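Local coordinates for protein alpha-2,3-sialyltransferase (Campylobacter jejuni, PDB 2P2V) that probably transfers sialic acid from a CMP-activated donor to acceptor sugars in alpha-2,3 linkage, through this N-terminal part of a longer membrane protein, at residues A[97-102]-A[135-140]; A[128-133]-A[215-220]. One frame throughout, in Å; residues are numbered along the deposited sequence.

In the fold
Both contacts use helix 131-144, whose first turn enters contact 2 and whose middle enters contact 1; their centres lie 13 Å apart and Tyr136 packs on Leu216 between them. Contact 1 is buried, with four of its five touching residues enclosed, and ties this helix to the loop following strand 90-96. Contact 2 is only partly buried and pairs the helix with helix 207-221, which leads to strand 224-227 at one edge of the sheet. Their chemistry differs accordingly: contact 1 turns on a lysine bonded to backbone carbonyls of its own loop and of the second subunit, whereas contact 2 is mostly hydrocarbon against a ring, with one carboxylate at its edge. Both also touch the second subunit.

Contact 1: A[97-102]-A[135-140]; sequences STFNLP and AYIKYN
Ile137 of helix 131-144 meets Phe99 first, through the end of its longer branch. Ile137 CD1 lies at the ring edge, near the ring plane, 3.9 Å from Phe99 CE2, and the two side chains cross at about a right angle. Tyr153 also packs on this phenylalanine, edge-to-face, so the ring touches both helix 131-144 and helix 150-161. Lys138 follows and has the largest share of the contact. With CG anti to the carbonyl carbon (chi1 -62°) and the chain extended beyond it, the amine reaches the loop although CB does not point there. Lys138 NZ donates to Asn100 O at 3.0 Å, with a C=O...N angle of 123° and the donor 54° out of the carbonyl plane. A second bond, from Lys138 NZ to Phe99 O at 3.0 Å, is weak; Lys138 CE lies equally near that oxygen. The strongest partner of NZ is Asn115 O of the second subunit, so the loop carbonyls and the neighbouring chain share one ammonium. Leu101 runs alongside the lysine in the opposite direction, its CG 3.9 Å from Lys138 CE and its CD2 3.8 Å from Lys138 NZ. Glu105 binds the loop's Phe99 and Leu101 N-H groups. This is a loop after a parallel strand anchored to a flanking helix of a Rossmann-like alpha/beta fold; the Phe99 side chain lies about 8 Å from the bound CMP-sialic acid analogue.

Contact 2: A[128-133]-A[215-220]; sequences ENLKEF and KLLKSI. With EDO (1,2-ethanediol), chain J.
Over one face of the Phe133 ring stands Leu217: its CD2 is 3.5 Å from the ring centroid and 14° off the normal, a CH-pi contact, and its CG comes within 3.5 Å of Phe133 CE1. Leu216 approaches the ring obliquely, CD2 to Phe133 CD1 at 4.3 Å. The ring reaches Leu217 because CG is anti to the backbone N of Phe133 (chi1 180°), which swings it toward helix 207-221; Ala156 of helix 150-161 also packs on it. Leu130, at the N-cap position and the centre of an inverse gamma turn, crosses Leu217 at about a right angle, with CD1 4.2 Å from Leu217 CD2. Nearer the solvent, where Glu132 is partly exposed, Ile220 CD1 rests on Glu132 CG and on its carboxylate carbon CD, each at 3.5 Å. A 1,2-ethanediol donates from O2 to Glu132 OE1 at 2.6 Å and from O1 to Ile220 O at 2.9 Å. That molecule probably came from the crystallisation liquor, so its polar bridge need not exist in the native protein. The protein's own cohesion between the segments therefore rests on apolar packing and the CH-pi contact, with the glutamate's charged end kept at the margin.

Contact 1: A[97-102]-A[135-140]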
loop_
_atom_site.group_PDB
_atom_site.type_symbol
_atom_site.label_atom_id
_atom_site.label_comp_id
_atom_site.label_asym_id
_atom_site.label_seq_id
_atom_site.Cartn_x
_atom_site.Cartn_y
_atom_site.Cartn_z
ATOM N N SER A 97 -14.933 13.451 -10.783
ATOM C CA SER A 97 -14.387 14.735 -10.327
ATOM C C SER A 97 -14.086 14.732 -8.818
ATOM O O SER A 97 -14.993 14.891 -7.953
ATOM C CB SER A 97 -15.357 15.843 -10.671
ATOM O OG SER A 97 -15.772 15.806 -12.026
ATOM N N THR A 98 -12.813 14.516 -8.487
ATOM C CA THR A 98 -12.396 14.213 -7.138
ATOM C C THR A 98 -11.245 15.105 -6.691
ATOM O O THR A 98 -10.469 15.574 -7.522
ATOM C CB THR A 98 -11.928 12.708 -7.040
ATOM O OG1 THR A 98 -11.148 12.341 -8.206
ATOM C CG2 THR A 98 -13.167 11.739 -6.905
ATOM N N PHE A 99 -11.077 15.270 -5.392
ATOM C CA PHE A 99 -10.008 16.089 -4.839
ATOM C C PHE A 99 -9.064 15.290 -3.951
ATOM O O PHE A 99 -8.058 15.835 -3.547
ATOM C CB PHE A 99 -10.599 17.269 -4.019
ATOM C CG PHE A 99 -11.428 18.216 -4.850
ATOM C CD1 PHE A 99 -12.820 18.127 -4.839
ATOM C CD2 PHE A 99 -10.807 19.120 -5.740
ATOM C CE1 PHE A 99 -13.615 18.944 -5.642
ATOM C CE2 PHE A 99 -11.590 19.978 -6.537
ATOM C CZ PHE A 99 -13.019 19.874 -6.484
ATOM N N ASN A 100 -9.432 14.045 -3.542
ATOM C CA ASN A 100 -8.704 13.245 -2.578
ATOM C C ASN A 100 -8.590 13.999 -1.223
ATOM O O ASN A 100 -7.498 14.303 -0.702
ATOM C CB ASN A 100 -7.288 12.863 -3.092
ATOM C CG ASN A 100 -6.603 11.811 -2.264
ATOM O OD1 ASN A 100 -7.231 11.109 -1.477
ATOM N ND2 ASN A 100 -5.236 11.670 -2.455
ATOM N N LEU A 101 -9.768 14.334 -0.663
ATOM C CA LEU A 101 -9.866 14.904 0.650
ATOM C C LEU A 101 -10.938 14.077 1.363
ATOM O O LEU A 101 -11.983 13.820 0.787
ATOM C CB LEU A 101 -10.353 16.354 0.560
ATOM C CG LEU A 101 -9.289 17.322 0.002
ATOM C CD1 LEU A 101 -9.836 18.667 -0.259
ATOM C CD2 LEU A 101 -8.239 17.389 1.061
ATOM N N PRO A 102 -10.623 13.593 2.552
ATOM C CA PRO A 102 -11.467 12.553 3.189
ATOM C C PRO A 102 -12.812 13.037 3.738
ATOM O O PRO A 102 -13.648 12.196 4.137
ATOM C CB PRO A 102 -10.616 12.057 4.327
ATOM C CG PRO A 102 -9.719 13.282 4.698
ATOM C CD PRO A 102 -9.396 13.864 3.331
ATOM N N ALA A 135 -2.343 22.718 -4.703
ATOM C CA ALA A 135 -2.164 23.230 -3.359
ATOM C C ALA A 135 -3.057 24.420 -3.069
ATOM O O ALA A 135 -3.565 24.579 -1.943
ATOM C CB ALA A 135 -0.670 23.585 -3.101
ATOM N N TYR A 136 -3.248 25.296 -4.056
ATOM C CA TYR A 136 -4.111 26.459 -3.868
ATOM C C TYR A 136 -5.589 26.066 -3.664
ATOM O O TYR A 136 -6.279 26.592 -2.745
ATOM C CB TYR A 136 -3.941 27.387 -5.108
ATOM C CG TYR A 136 -5.106 28.279 -5.448
ATOM C CD1 TYR A 136 -6.052 27.871 -6.360
ATOM C CD2 TYR A 136 -5.230 29.565 -4.905
ATOM C CE1 TYR A 136 -7.113 28.663 -6.696
ATOM C CE2 TYR A 136 -6.318 30.408 -5.257
ATOM C CZ TYR A 136 -7.240 29.929 -6.168
ATOM O OH TYR A 136 -8.332 30.675 -6.555
ATOM N N ILE A 137 -6.073 25.118 -4.443
ATOM C CA ILE A 137 -7.520 24.677 -4.221
ATOM C C ILE A 137 -7.677 23.934 -2.927
ATOM O O ILE A 137 -8.724 24.070 -2.255
ATOM C CB ILE A 137 -8.119 23.955 -5.447
ATOM C CG1 ILE A 137 -7.455 22.565 -5.742
ATOM C CG2 ILE A 137 -8.052 24.883 -6.714
ATOM C CD1 ILE A 137 -8.159 21.727 -6.861
ATOM N N LYS A 138 -6.684 23.142 -2.522
ATOM C CA LYS A 138 -6.832 22.463 -1.213
ATOM C C LYS A 138 -6.800 23.415 -0.048
ATOM O O LYS A 138 -7.599 23.246 0.902
ATOM C CB LYS A 138 -5.798 21.331 -1.046
ATOM C CG LYS A 138 -5.984 20.231 -2.125
ATOM C CD LYS A 138 -5.398 18.949 -1.611
ATOM C CE LYS A 138 -6.159 17.812 -2.213
ATOM N NZ LYS A 138 -5.780 16.514 -1.688
ATOM N N TYR A 139 -5.927 24.423 -0.110
ATOM C CA TYR A 139 -5.815 25.410 0.956
ATOM C C TYR A 139 -7.170 26.141 1.066
ATOM O O TYR A 139 -7.724 26.299 2.156
ATOM C CB TYR A 139 -4.706 26.435 0.644
ATOM C CG TYR A 139 -4.540 27.504 1.704
ATOM C CD1 TYR A 139 -4.324 27.160 3.044
ATOM C CD2 TYR A 139 -4.547 28.886 1.368
ATOM C CE1 TYR A 139 -4.151 28.144 4.027
ATOM C CE2 TYR A 139 -4.365 29.879 2.366
ATOM C CZ TYR A 139 -4.195 29.504 3.685
ATOM O OH TYR A 139 -4.030 30.428 4.712
ATOM N N ASN A 140 -7.696 26.576 -0.059
ATOM C CA ASN A 140 -9.013 27.291 -0.006
ATOM C C ASN A 140 -10.200 26.432 0.391
ATOM O O ASN A 140 -11.058 26.890 1.176
ATOM C CB ASN A 140 -9.322 27.945 -1.319
ATOM C CG ASN A 140 -8.528 29.161 -1.533
ATOM O OD1 ASN A 140 -8.564 30.084 -0.736
ATOM N ND2 ASN A 140 -7.768 29.169 -2.584
#

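Contact 2: A[128-133]-A[215-220]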
loop_
_atom_site.group_PDB
_atom_site.type_symbol
_atom_site.label_atom_id
_atom_site.label_comp_id
_atom_site.label_asym_id
_atom_site.label_seq_id
_atom_site.Cartn_x
_atom_site.Cartn_y
_atom_site.Cartn_z
ATOM N N GLU A 128 -3.563 16.484 -9.637
ATOM C CA GLU A 128 -2.576 16.609 -8.577
ATOM C C GLU A 128 -1.215 17.035 -9.191
ATOM O O GLU A 128 -0.320 17.477 -8.483
ATOM C CB GLU A 128 -2.409 15.329 -7.764
ATOM C CG GLU A 128 -1.953 14.101 -8.546
ATOM C CD GLU A 128 -1.905 12.824 -7.723
ATOM O OE1 GLU A 128 -2.325 12.811 -6.527
ATOM O OE2 GLU A 128 -1.492 11.790 -8.293
ATOM N N ASN A 129 -1.114 16.825 -10.491
ATOM C CA ASN A 129 0.118 17.165 -11.208
ATOM C C ASN A 129 0.277 18.653 -11.447
ATOM O O ASN A 129 1.414 19.125 -11.808
ATOM C CB ASN A 129 0.176 16.412 -12.511
ATOM C CG ASN A 129 0.288 14.909 -12.295
ATOM O OD1 ASN A 129 1.112 14.441 -11.506
ATOM N ND2 ASN A 129 -0.605 14.153 -12.938
ATOM N N LEU A 130 -0.808 19.403 -11.294
ATOM C CA LEU A 130 -0.775 20.864 -11.332
ATOM C C LEU A 130 -0.425 21.346 -9.920
ATOM O O LEU A 130 -1.277 21.810 -9.146
ATOM C CB LEU A 130 -2.080 21.471 -11.888
ATOM C CG LEU A 130 -2.631 20.986 -13.226
ATOM C CD1 LEU A 130 -3.949 21.642 -13.497
ATOM C CD2 LEU A 130 -1.624 21.390 -14.310
ATOM N N LYS A 131 0.857 21.225 -9.558
ATOM C CA LYS A 131 1.228 21.318 -8.154
ATOM C C LYS A 131 0.783 22.572 -7.486
ATOM O O LYS A 131 0.159 22.521 -6.399
ATOM C CB LYS A 131 2.724 21.045 -7.945
ATOM C CG LYS A 131 3.110 19.639 -8.419
ATOM C CD LYS A 131 4.516 19.279 -7.933
ATOM C CE LYS A 131 4.878 17.830 -8.271
ATOM N NZ LYS A 131 3.778 16.867 -7.931
ATOM N N GLU A 132 1.062 23.721 -8.120
ATOM C CA GLU A 132 0.730 24.968 -7.512
ATOM C C GLU A 132 -0.804 25.148 -7.396
ATOM O O GLU A 132 -1.312 25.581 -6.332
ATOM C CB GLU A 132 1.390 26.117 -8.294
ATOM C CG GLU A 132 0.924 27.470 -7.812
ATOM C CD GLU A 132 1.727 28.654 -8.363
ATOM O OE1 GLU A 132 2.624 28.415 -9.212
ATOM O OE2 GLU A 132 1.414 29.799 -7.923
ATOM N N PHE A 133 -1.531 24.784 -8.451
ATOM C CA PHE A 133 -2.998 25.002 -8.513
ATOM C C PHE A 133 -3.663 24.052 -7.503
ATOM O O PHE A 133 -4.564 24.456 -6.709
ATOM C CB PHE A 133 -3.537 24.723 -9.912
ATOM C CG PHE A 133 -5.015 24.930 -10.015
ATOM C CD1 PHE A 133 -5.555 26.211 -10.075
ATOM C CD2 PHE A 133 -5.892 23.806 -9.990
ATOM C CE1 PHE A 133 -6.940 26.418 -10.163
ATOM C CE2 PHE A 133 -7.330 24.011 -10.046
ATOM C CZ PHE A 133 -7.841 25.286 -10.127
ATOM N N LYS A 215 -8.546 32.344 -13.770
ATOM C CA LYS A 215 -7.463 33.313 -14.073
ATOM C C LYS A 215 -6.114 32.786 -13.598
ATOM O O LYS A 215 -5.096 32.930 -14.269
ATOM C CB LYS A 215 -7.788 34.678 -13.455
ATOM C CG LYS A 215 -8.938 35.419 -14.185
ATOM C CD LYS A 215 -8.997 36.905 -13.791
ATOM C CE LYS A 215 -9.791 37.139 -12.467
ATOM N NZ LYS A 215 -10.534 38.483 -12.428
ATOM N N LEU A 216 -6.111 32.120 -12.441
ATOM C CA LEU A 216 -4.890 31.465 -11.959
ATOM C C LEU A 216 -4.390 30.349 -12.846
ATOM O O LEU A 216 -3.181 30.247 -13.060
ATOM C CB LEU A 216 -5.021 30.991 -10.501
ATOM C CG LEU A 216 -3.733 30.455 -9.846
ATOM C CD1 LEU A 216 -2.637 31.581 -9.773
ATOM C CD2 LEU A 216 -3.983 29.868 -8.445
ATOM N N LEU A 217 -5.290 29.473 -13.319
ATOM C CA LEU A 217 -4.897 28.419 -14.249
ATOM C C LEU A 217 -4.222 29.042 -15.456
ATOM O O LEU A 217 -3.195 28.542 -15.923
ATOM C CB LEU A 217 -6.133 27.618 -14.697
ATOM C CG LEU A 217 -6.629 26.610 -13.635
ATOM C CD1 LEU A 217 -8.039 26.110 -14.052
ATOM C CD2 LEU A 217 -5.618 25.475 -13.502
ATOM N N LYS A 218 -4.823 30.120 -15.954
ATOM C CA LYS A 218 -4.291 30.807 -17.164
ATOM C C LYS A 218 -2.923 31.421 -16.864
ATOM O O LYS A 218 -1.997 31.231 -17.637
ATOM C CB LYS A 218 -5.287 31.874 -17.644
ATOM C CG LYS A 218 -4.864 32.687 -18.889
ATOM C CD LYS A 218 -5.927 33.739 -19.164
ATOM C CE LYS A 218 -5.743 34.442 -20.486
ATOM N NZ LYS A 218 -4.297 34.578 -20.894
ATOM N N SER A 219 -2.772 32.111 -15.729
ATOM C CA SER A 219 -1.427 32.696 -15.416
ATOM C C SER A 219 -0.308 31.735 -15.055
ATOM O O SER A 219 0.850 31.990 -15.395
ATOM C CB SER A 219 -1.430 33.898 -14.460
ATOM O OG SER A 219 -2.336 33.781 -13.386
ATOM N N ILE A 220 -0.616 30.620 -14.380
ATOM C CA ILE A 220 0.436 29.642 -14.089
ATOM C C ILE A 220 0.829 28.788 -15.281
ATOM O O ILE A 220 2.019 28.502 -15.505
ATOM C CB ILE A 220 0.027 28.660 -12.903
ATOM C CG1 ILE A 220 -0.347 29.416 -11.656
ATOM C CG2 ILE A 220 1.176 27.733 -12.540
ATOM C CD1 ILE A 220 -0.994 28.443 -10.612
HETATM C C1 EDO J . 4.808 29.670 -12.709
HETATM O O1 EDO J . 4.288 29.576 -14.034
HETATM C C2 EDO J . 3.862 30.563 -11.921
HETATM O O2 EDO J . 3.974 30.220 -10.539
#